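Glyoxalase/bleomycin resistance protein/dioxygenase (Catenulispora acidiphila, PDB 4G6X) belongs to the vicinal oxygen chelate (glyoxalase/bleomycin resistance/dioxygenase) superfamily and may have dioxygenase activity. Local coordinates at residues D35-A40 / L79-H84; S42-K47 / L138-G143; F50-D55 / L64-P69. All blocks are in the same frame, centred on the assembly; numbering follows the deposited sequence.

Contact 1 of 3, residues D35-A40 / L79-H84; sequences DDQAKA and LEPSSH
D35 and S82 bring the two backbones closest, with 5.5 Å between their CA atoms, where the chain turning into helix 37-46 passes residues 79-82. In the vicinal oxygen chelate fold, which is built of beta-alpha-beta-beta-beta modules, helix 37-46 here lies against the sheet that contains strands 61-67 and 76-81. Q37 carries the main polar link. Its CG stands beside the backbone N (chi1 -62°) and the chain runs on extended, long enough for the amide to reach a main-chain carbonyl of the strand. NE2 donates to L79 O at 2.8 Å, with an N-H...O angle of 166° and the acceptor almost in the amide plane. The same nitrogen also donates to the carbonyl of R62 on strand 61-67, so one glutamine head ties the helix start to two adjacent strands. The amide crosses the ring of P81, whose CD lies 3.7 Å from Q37 NE2; proline suits this place because its apolar CG and CD can lie against the glutamine amide. Deeper in, A40 CB meets L79 CD1 at 4.2 Å, and the small alanine lets the helix come close to the sheet. D36 is the N-cap: its OD2 accepts from K39 N at 2.9 Å, serving an amide of the first turn that has no helical carbonyl to bond. K39 NZ reaches back to D35 OD2 at 2.8 Å in a salt bridge on the syn lone pair, and it has a second partner in the carbonyl of T141. S82 OG takes a hydrogen bond from K91 of helix 87-96. Between the two segments a water donates to D35 O at 2.9 Å and accepts from S82 N at 2.8 Å.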
loop_
_atom_site.group_PDB
_atom_site.type_symbol
_atom_site.label_atom_id
_atom_site.label_comp_id
_atom_site.label_asym_id
_atom_site.label_seq_id
_atom_site.Cartn_x
_atom_site.Cartn_y
_atom_site.Cartn_z
ATOM N N ASP A 35 5.277 14.652 1.857
ATOM C CA ASP A 35 5.522 15.993 1.374
ATOM C C ASP A 35 6.989 16.300 1.012
ATOM O O ASP A 35 7.246 16.981 0.014
ATOM C CB ASP A 35 4.968 17.002 2.359
ATOM C CG ASP A 35 5.683 17.008 3.710
ATOM O OD1 ASP A 35 6.313 15.963 4.066
ATOM O OD2 ASP A 35 5.600 18.046 4.439
ATOM N N ASP A 36 7.956 15.735 1.749
ATOM C CA ASP A 36 9.374 16.069 1.616
ATOM C C ASP A 36 10.110 14.757 1.860
ATOM O O ASP A 36 10.021 14.199 2.959
ATOM C CB ASP A 36 9.689 17.088 2.717
ATOM C CG ASP A 36 11.150 17.506 2.780
ATOM O OD1 ASP A 36 11.375 18.714 2.993
ATOM O OD2 ASP A 36 12.087 16.673 2.730
ATOM N N GLN A 37 10.758 14.223 0.821
ATOM C CA GLN A 37 11.434 12.899 0.997
ATOM C C GLN A 37 12.561 12.885 1.997
ATOM O O GLN A 37 12.790 11.811 2.550
ATOM C CB GLN A 37 11.930 12.311 -0.306
ATOM C CG GLN A 37 10.806 12.034 -1.264
ATOM C CD GLN A 37 11.309 11.410 -2.598
ATOM O OE1 GLN A 37 11.979 12.082 -3.400
ATOM N NE2 GLN A 37 11.019 10.115 -2.816
ATOM N N ALA A 38 13.325 13.964 2.134
ATOM C CA ALA A 38 14.378 14.007 3.146
ATOM C C ALA A 38 13.807 13.943 4.548
ATOM O O ALA A 38 14.310 13.232 5.431
ATOM C CB ALA A 38 15.270 15.219 2.941
ATOM N N LYS A 39 12.753 14.723 4.813
ATOM C CA LYS A 39 12.063 14.599 6.091
ATOM C C LYS A 39 11.544 13.170 6.329
ATOM O O LYS A 39 11.684 12.587 7.438
ATOM C CB LYS A 39 10.896 15.604 6.200
ATOM C CG LYS A 39 10.091 15.502 7.480
ATOM C CD LYS A 39 9.106 16.664 7.722
ATOM C CE LYS A 39 8.225 16.860 6.472
ATOM N NZ LYS A 39 7.165 17.887 6.705
ATOM N N ALA A 40 10.957 12.586 5.284
ATOM C CA ALA A 40 10.389 11.253 5.407
ATOM C C ALA A 40 11.483 10.215 5.705
ATOM O O ALA A 40 11.260 9.333 6.561
ATOM C CB ALA A 40 9.660 10.881 4.125
ATOM N N LEU A 79 8.452 5.782 -0.267
ATOM C CA LEU A 79 8.195 7.095 0.309
ATOM C C LEU A 79 8.168 8.062 -0.848
ATOM O O LEU A 79 9.197 8.573 -1.273
ATOM C CB LEU A 79 9.248 7.423 1.358
ATOM C CG LEU A 79 9.367 6.415 2.499
ATOM C CD1 LEU A 79 10.531 6.821 3.395
ATOM C CD2 LEU A 79 8.065 6.244 3.259
ATOM N N GLU A 80 6.993 8.230 -1.455
ATOM C CA GLU A 80 6.983 8.940 -2.746
ATOM C C GLU A 80 6.476 10.359 -2.688
ATOM O O GLU A 80 5.703 10.681 -1.785
ATOM C CB GLU A 80 6.290 8.155 -3.842
ATOM C CG GLU A 80 4.850 8.066 -3.713
ATOM C CD GLU A 80 4.163 7.295 -4.873
ATOM O OE1 GLU A 80 4.139 7.692 -6.063
ATOM O OE2 GLU A 80 3.581 6.275 -4.516
ATOM N N PRO A 81 6.960 11.204 -3.609
ATOM C CA PRO A 81 6.586 12.617 -3.568
ATOM C C PRO A 81 5.097 12.837 -3.751
ATOM O O PRO A 81 4.380 12.024 -4.362
ATOM C CB PRO A 81 7.373 13.251 -4.729
ATOM C CG PRO A 81 8.455 12.295 -5.042
ATOM C CD PRO A 81 7.937 10.928 -4.680
ATOM N N SER A 82 4.629 13.966 -3.235
ATOM C CA SER A 82 3.201 14.359 -3.294
ATOM C C SER A 82 2.972 15.476 -4.295
ATOM O O SER A 82 2.085 16.276 -4.078
ATOM C CB SER A 82 2.729 14.815 -1.892
ATOM O OG SER A 82 2.902 13.735 -0.933
ATOM N N SER A 83 3.731 15.521 -5.381
ATOM C CA SER A 83 3.691 16.678 -6.277
ATOM C C SER A 83 2.545 16.612 -7.255
ATOM O O SER A 83 2.126 17.682 -7.731
ATOM C CB SER A 83 5.000 16.837 -7.049
ATOM O OG SER A 83 5.366 15.573 -7.530
ATOM N N HIS A 84 1.983 15.442 -7.527
ATOM C CA HIS A 84 0.798 15.360 -8.371
ATOM C C HIS A 84 -0.341 16.124 -7.780
ATOM O O HIS A 84 -0.592 16.016 -6.612
ATOM C CB HIS A 84 0.382 13.931 -8.621
ATOM C CG HIS A 84 -0.751 13.793 -9.603
ATOM N ND1 HIS A 84 -2.006 14.009 -9.276
ATOM C CD2 HIS A 84 -0.757 13.475 -10.937
ATOM C CE1 HIS A 84 -2.776 13.829 -10.331
ATOM N NE2 HIS A 84 -2.016 13.514 -11.344
HETATM O O HOH W 1 6.169 16.214 -2.556
#

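Contact 2 of 3, residues S42-K47 / L138-G143; sequences SFYTGK and LDDTCG
F43 and Y44 both reach D140 by leaving the helix on different first torsions: F43 holds CG opposite its backbone N (chi1 -172°), whereas Y44 places CG next to the nitrogen (chi1 -82°). In this vicinal oxygen chelate fold, helix 37-46 meets the turn between strands 134-139 and 145-150 of the other four-stranded sheet. Over one face of the F43 ring sits the carbonyl of D140, with D140 O 3.4 Å from F43 CG and displaced toward the rim. D140 CA lies over the same ring, 4.1 Å from the centroid, a CH-pi contact. K47 CB, four residues on, meets the opposite face near the rim. At the ring edge F43 CZ touches L138 CD1 at 4.1 Å, so a broad flat phenylalanine fills the place between the helix and the strand end. Y44 extends its hydroxyl to the carboxylate, where OH donates to D140 OD2 at 2.6 Å on the anti lone pair. OD2 lies at the edge of the Y44 ring, near its plane, and the carboxylate plane is turned 79° from the ring. The other oxygen, D140 OD1, accepts from C142 N at 2.8 Å in an Asx turn and also from N144 N; an aspartate suits this buried corner because its short side chain can fold back on the turn while serving the tyrosine. D139 makes a second Asx turn, OD1 taking T141 N, and its OD2 forms a salt bridge with R122. T141, at a positive phi, flanks the F43 ring with OG1 and CG2. Its OG1 donates to D140 O at 2.6 Å, gripping the very carbonyl that covers F43.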
loop_
_atom_site.group_PDB
_atom_site.type_symbol
_atom_site.label_atom_id
_atom_site.label_comp_id
_atom_site.label_asym_id
_atom_site.label_seq_id
_atom_site.Cartn_x
_atom_site.Cartn_y
_atom_site.Cartn_z
ATOM N N SER A 42 14.297 10.666 7.224
ATOM C CA SER A 42 14.675 10.924 8.624
ATOM C C SER A 42 13.659 10.358 9.608
ATOM O O SER A 42 14.022 9.809 10.636
ATOM C CB SER A 42 14.771 12.451 8.865
ATOM O OG SER A 42 14.918 12.753 10.258
ATOM N N PHE A 43 12.366 10.589 9.371
ATOM C CA PHE A 43 11.321 10.095 10.251
ATOM C C PHE A 43 11.109 8.573 10.241
ATOM O O PHE A 43 11.038 7.918 11.279
ATOM C CB PHE A 43 9.965 10.762 9.928
ATOM C CG PHE A 43 8.911 10.415 10.929
ATOM C CD1 PHE A 43 8.782 11.178 12.095
ATOM C CD2 PHE A 43 8.036 9.328 10.748
ATOM C CE1 PHE A 43 7.820 10.831 13.037
ATOM C CE2 PHE A 43 7.082 9.013 11.691
ATOM C CZ PHE A 43 6.955 9.781 12.818
ATOM N N TYR A 44 11.019 8.014 9.033
ATOM C CA TYR A 44 10.679 6.623 8.883
ATOM C C TYR A 44 11.821 5.749 9.346
ATOM O O TYR A 44 11.551 4.708 9.900
ATOM C CB TYR A 44 10.283 6.253 7.448
ATOM C CG TYR A 44 8.790 6.610 7.190
ATOM C CD1 TYR A 44 8.339 7.916 7.044
ATOM C CD2 TYR A 44 7.831 5.622 7.227
ATOM C CE1 TYR A 44 6.965 8.197 6.913
ATOM C CE2 TYR A 44 6.495 5.871 7.096
ATOM C CZ TYR A 44 6.036 7.187 6.903
ATOM O OH TYR A 44 4.688 7.451 6.770
ATOM N N THR A 45 13.050 6.173 9.090
ATOM C CA THR A 45 14.229 5.441 9.590
ATOM C C THR A 45 14.600 5.805 11.019
ATOM O O THR A 45 14.768 4.908 11.867
ATOM C CB THR A 45 15.444 5.610 8.664
ATOM O OG1 THR A 45 15.919 6.957 8.773
ATOM C CG2 THR A 45 15.117 5.225 7.275
ATOM N N GLY A 46 14.680 7.099 11.319
ATOM C CA GLY A 46 15.172 7.558 12.612
ATOM C C GLY A 46 14.247 7.347 13.782
ATOM O O GLY A 46 14.680 7.081 14.930
ATOM N N LYS A 47 12.961 7.471 13.534
ATOM C CA LYS A 47 11.935 7.292 14.563
ATOM C C LYS A 47 11.289 5.918 14.466
ATOM O O LYS A 47 11.400 5.115 15.401
ATOM C CB LYS A 47 10.833 8.390 14.460
ATOM C CG LYS A 47 11.057 9.600 15.315
ATOM C CD LYS A 47 11.926 10.588 14.626
ATOM C CE LYS A 47 11.887 11.935 15.376
ATOM N NZ LYS A 47 12.793 12.828 14.634
ATOM N N LEU A 138 -0.547 7.621 14.713
ATOM C CA LEU A 138 0.502 8.627 14.820
ATOM C C LEU A 138 0.590 9.538 13.586
ATOM O O LEU A 138 0.108 9.182 12.510
ATOM C CB LEU A 138 1.885 7.994 15.127
ATOM C CG LEU A 138 2.475 7.079 14.036
ATOM C CD1 LEU A 138 3.382 7.841 13.086
ATOM C CD2 LEU A 138 3.319 5.973 14.665
ATOM N N ASP A 139 1.151 10.739 13.815
ATOM C CA ASP A 139 1.419 11.726 12.745
ATOM C C ASP A 139 2.844 11.460 12.201
ATOM O O ASP A 139 3.856 11.514 12.965
ATOM C CB ASP A 139 1.282 13.115 13.339
ATOM C CG ASP A 139 1.619 14.239 12.362
ATOM O OD1 ASP A 139 1.931 14.021 11.191
ATOM O OD2 ASP A 139 1.562 15.389 12.851
ATOM N N ASP A 140 2.955 11.158 10.905
ATOM C CA ASP A 140 4.269 10.924 10.319
ATOM C C ASP A 140 5.116 12.147 10.018
ATOM O O ASP A 140 6.246 12.014 9.507
ATOM C CB ASP A 140 4.229 9.953 9.104
ATOM C CG ASP A 140 3.771 10.589 7.848
ATOM O OD1 ASP A 140 3.288 11.738 7.859
ATOM O OD2 ASP A 140 3.867 9.915 6.780
ATOM N N THR A 141 4.569 13.370 10.305
ATOM C CA THR A 141 5.170 14.671 10.001
ATOM C C THR A 141 5.132 15.072 8.532
ATOM O O THR A 141 5.541 16.161 8.205
ATOM C CB THR A 141 6.599 14.910 10.567
ATOM O OG1 THR A 141 7.609 14.189 9.844
ATOM C CG2 THR A 141 6.669 14.508 12.070
ATOM N N CYS A 142 4.713 14.135 7.683
ATOM C CA CYS A 142 4.800 14.237 6.230
ATOM C C CYS A 142 3.424 14.402 5.547
ATOM O O CYS A 142 3.338 14.225 4.326
ATOM C CB CYS A 142 5.497 13.016 5.617
ATOM S SG CYS A 142 7.197 12.836 6.230
ATOM N N GLY A 143 2.377 14.696 6.316
ATOM C CA GLY A 143 1.023 14.840 5.834
ATOM C C GLY A 143 0.108 13.623 5.968
ATOM O O GLY A 143 -1.015 13.639 5.468
#

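Contact 3 of 3, residues F50-D55 / L64-P69; sequences FLVKAD and LTVVSP
L51 and V67 form the regular end of an antiparallel hairpin, L51 N donating to V67 O and V67 N to L51 O, each at 2.9 Å. Further on, K53 and A54 both face T65, a classic beta bulge. T65 suits it because OG1, held between the backbone N and the carbonyl carbon (chi1 59°), is also a weak acceptor for A54 N at 3.2 Å; its main partner is Q76 OE1. Packing is tight along the inner strand, where residues 64-67 are buried together with F50. F50 CB presses on V66 CG2 at 3.6 Å, and the ring edge lies against the backbone at V67 and S68; beyond the hairpin this large aromatic stacks edge-to-face with F104 and touches M25 of the second subunit. The outermost strand is looser: L51, V52, K53 and D55 are exposed, L51 CD1 resting on P69 CB at 4.2 Å. K53 lays its CB beside T65 OG1 at 3.6 Å, then bends away. D55 lies on the opposite face from A54 and T65, near L64 CD1. The chemistry implies a main-chain-paired hairpin whose bulge shares T65 O between K53 N and, weakly, A54 N, while exposed K53 and D55 have their polar ends paired with P72 O and R62.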
loop_
_atom_site.group_PDB
_atom_site.type_symbol
_atom_site.label_atom_id
_atom_site.label_comp_id
_atom_site.label_asym_id
_atom_site.label_seq_id
_atom_site.Cartn_x
_atom_site.Cartn_y
_atom_site.Cartn_z
ATOM N N PHE A 50 12.469 1.770 10.400
ATOM C CA PHE A 50 12.730 1.191 9.092
ATOM C C PHE A 50 14.168 1.419 8.597
ATOM O O PHE A 50 14.881 2.323 9.038
ATOM C CB PHE A 50 11.729 1.674 8.026
ATOM C CG PHE A 50 10.282 1.312 8.305
ATOM C CD1 PHE A 50 9.806 0.021 8.089
ATOM C CD2 PHE A 50 9.400 2.263 8.757
ATOM C CE1 PHE A 50 8.479 -0.300 8.324
ATOM C CE2 PHE A 50 8.063 1.961 8.970
ATOM C CZ PHE A 50 7.593 0.685 8.738
ATOM N N LEU A 51 14.599 0.552 7.697
ATOM C CA LEU A 51 15.926 0.648 7.087
ATOM C C LEU A 51 15.786 1.055 5.630
ATOM O O LEU A 51 14.891 0.553 4.915
ATOM C CB LEU A 51 16.618 -0.722 7.089
ATOM C CG LEU A 51 16.665 -1.432 8.446
ATOM C CD1 LEU A 51 17.422 -2.741 8.262
ATOM C CD2 LEU A 51 17.335 -0.547 9.484
ATOM N N VAL A 52 16.703 1.884 5.152
ATOM C CA VAL A 52 16.684 2.208 3.696
ATOM C C VAL A 52 17.053 0.968 2.867
ATOM O O VAL A 52 18.003 0.241 3.214
ATOM C CB VAL A 52 17.634 3.377 3.367
ATOM C CG1 VAL A 52 17.771 3.548 1.848
ATOM C CG2 VAL A 52 17.107 4.646 4.019
ATOM N N LYS A 53 16.242 0.642 1.862
ATOM C CA LYS A 53 16.470 -0.470 0.975
ATOM C C LYS A 53 17.019 0.021 -0.355
ATOM O O LYS A 53 18.063 -0.388 -0.796
ATOM C CB LYS A 53 15.189 -1.257 0.779
ATOM C CG LYS A 53 15.298 -2.395 -0.159
ATOM C CD LYS A 53 16.229 -3.452 0.462
ATOM C CE LYS A 53 15.992 -4.779 -0.221
ATOM N NZ LYS A 53 16.812 -5.836 0.425
ATOM N N ALA A 54 16.328 0.941 -0.985
ATOM C CA ALA A 54 16.786 1.526 -2.211
ATOM C C ALA A 54 16.641 3.073 -2.128
ATOM O O ALA A 54 15.618 3.616 -1.639
ATOM C CB ALA A 54 16.024 0.973 -3.392
ATOM N N ASP A 55 17.667 3.737 -2.644
ATOM C CA ASP A 55 17.655 5.194 -2.817
ATOM C C ASP A 55 18.337 5.539 -4.108
ATOM O O ASP A 55 19.553 5.504 -4.201
ATOM C CB ASP A 55 18.397 5.817 -1.665
ATOM C CG ASP A 55 18.303 7.373 -1.628
ATOM O OD1 ASP A 55 17.676 8.012 -2.504
ATOM O OD2 ASP A 55 18.926 7.923 -0.704
ATOM N N LEU A 64 12.785 5.967 -3.386
ATOM C CA LEU A 64 13.236 5.717 -2.017
ATOM C C LEU A 64 12.322 4.714 -1.354
ATOM O O LEU A 64 11.113 5.010 -1.098
ATOM C CB LEU A 64 13.150 7.064 -1.304
ATOM C CG LEU A 64 13.524 7.020 0.172
ATOM C CD1 LEU A 64 14.961 6.530 0.368
ATOM C CD2 LEU A 64 13.260 8.410 0.807
ATOM N N THR A 65 12.857 3.533 -1.025
ATOM C CA THR A 65 12.068 2.566 -0.334
ATOM C C THR A 65 12.754 2.219 0.975
ATOM O O THR A 65 13.970 2.285 1.078
ATOM C CB THR A 65 11.856 1.285 -1.138
ATOM O OG1 THR A 65 13.146 0.725 -1.414
ATOM C CG2 THR A 65 11.172 1.598 -2.426
ATOM N N VAL A 66 11.933 1.814 1.933
ATOM C CA VAL A 66 12.409 1.261 3.211
ATOM C C VAL A 66 11.805 -0.110 3.511
ATOM O O VAL A 66 10.813 -0.529 2.927
ATOM C CB VAL A 66 12.107 2.254 4.369
ATOM C CG1 VAL A 66 12.801 3.609 4.146
ATOM C CG2 VAL A 66 10.615 2.415 4.634
ATOM N N VAL A 67 12.434 -0.861 4.429
ATOM C CA VAL A 67 11.969 -2.181 4.788
ATOM C C VAL A 67 12.048 -2.309 6.305
ATOM O O VAL A 67 12.787 -1.548 6.960
ATOM C CB VAL A 67 12.837 -3.283 4.191
ATOM C CG1 VAL A 67 12.623 -3.412 2.701
ATOM C CG2 VAL A 67 14.299 -3.037 4.494
ATOM N N SER A 68 11.283 -3.245 6.845
ATOM C CA SER A 68 11.367 -3.582 8.270
ATOM C C SER A 68 12.663 -4.352 8.512
ATOM O O SER A 68 13.059 -5.186 7.683
ATOM C CB SER A 68 10.176 -4.464 8.690
ATOM O OG SER A 68 10.360 -4.980 10.015
ATOM N N PRO A 69 13.332 -4.069 9.640
ATOM C CA PRO A 69 14.529 -4.856 9.991
ATOM C C PRO A 69 14.206 -6.331 10.148
ATOM O O PRO A 69 15.053 -7.179 9.867
ATOM C CB PRO A 69 14.994 -4.270 11.336
ATOM C CG PRO A 69 14.164 -3.098 11.608
ATOM C CD PRO A 69 13.115 -2.926 10.537
#

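In the fold
From the N terminus, strand 29-34 leads into helix 37-46, whose start enters contact 1 and whose later turns enter contact 2. The chain then forms the hairpin of strands 51-58 and 61-67, where contact 3 closes the shortest loop. Strand 76-81 next closes contact 1, so contact 3 is nested within it. The loop of contact 2 closes last, at residues 138-143; it encloses contact 3 and crosses contact 1. Contacts 1 and 3 reach adjoining strands of one sheet, joined by the bond between L79 N and L64 O. Contact 2 ties helix 37-46 to the sheet of strands 134-139 and 145-150, and the packing of A40 CA on C142 SG joins it to contact 1.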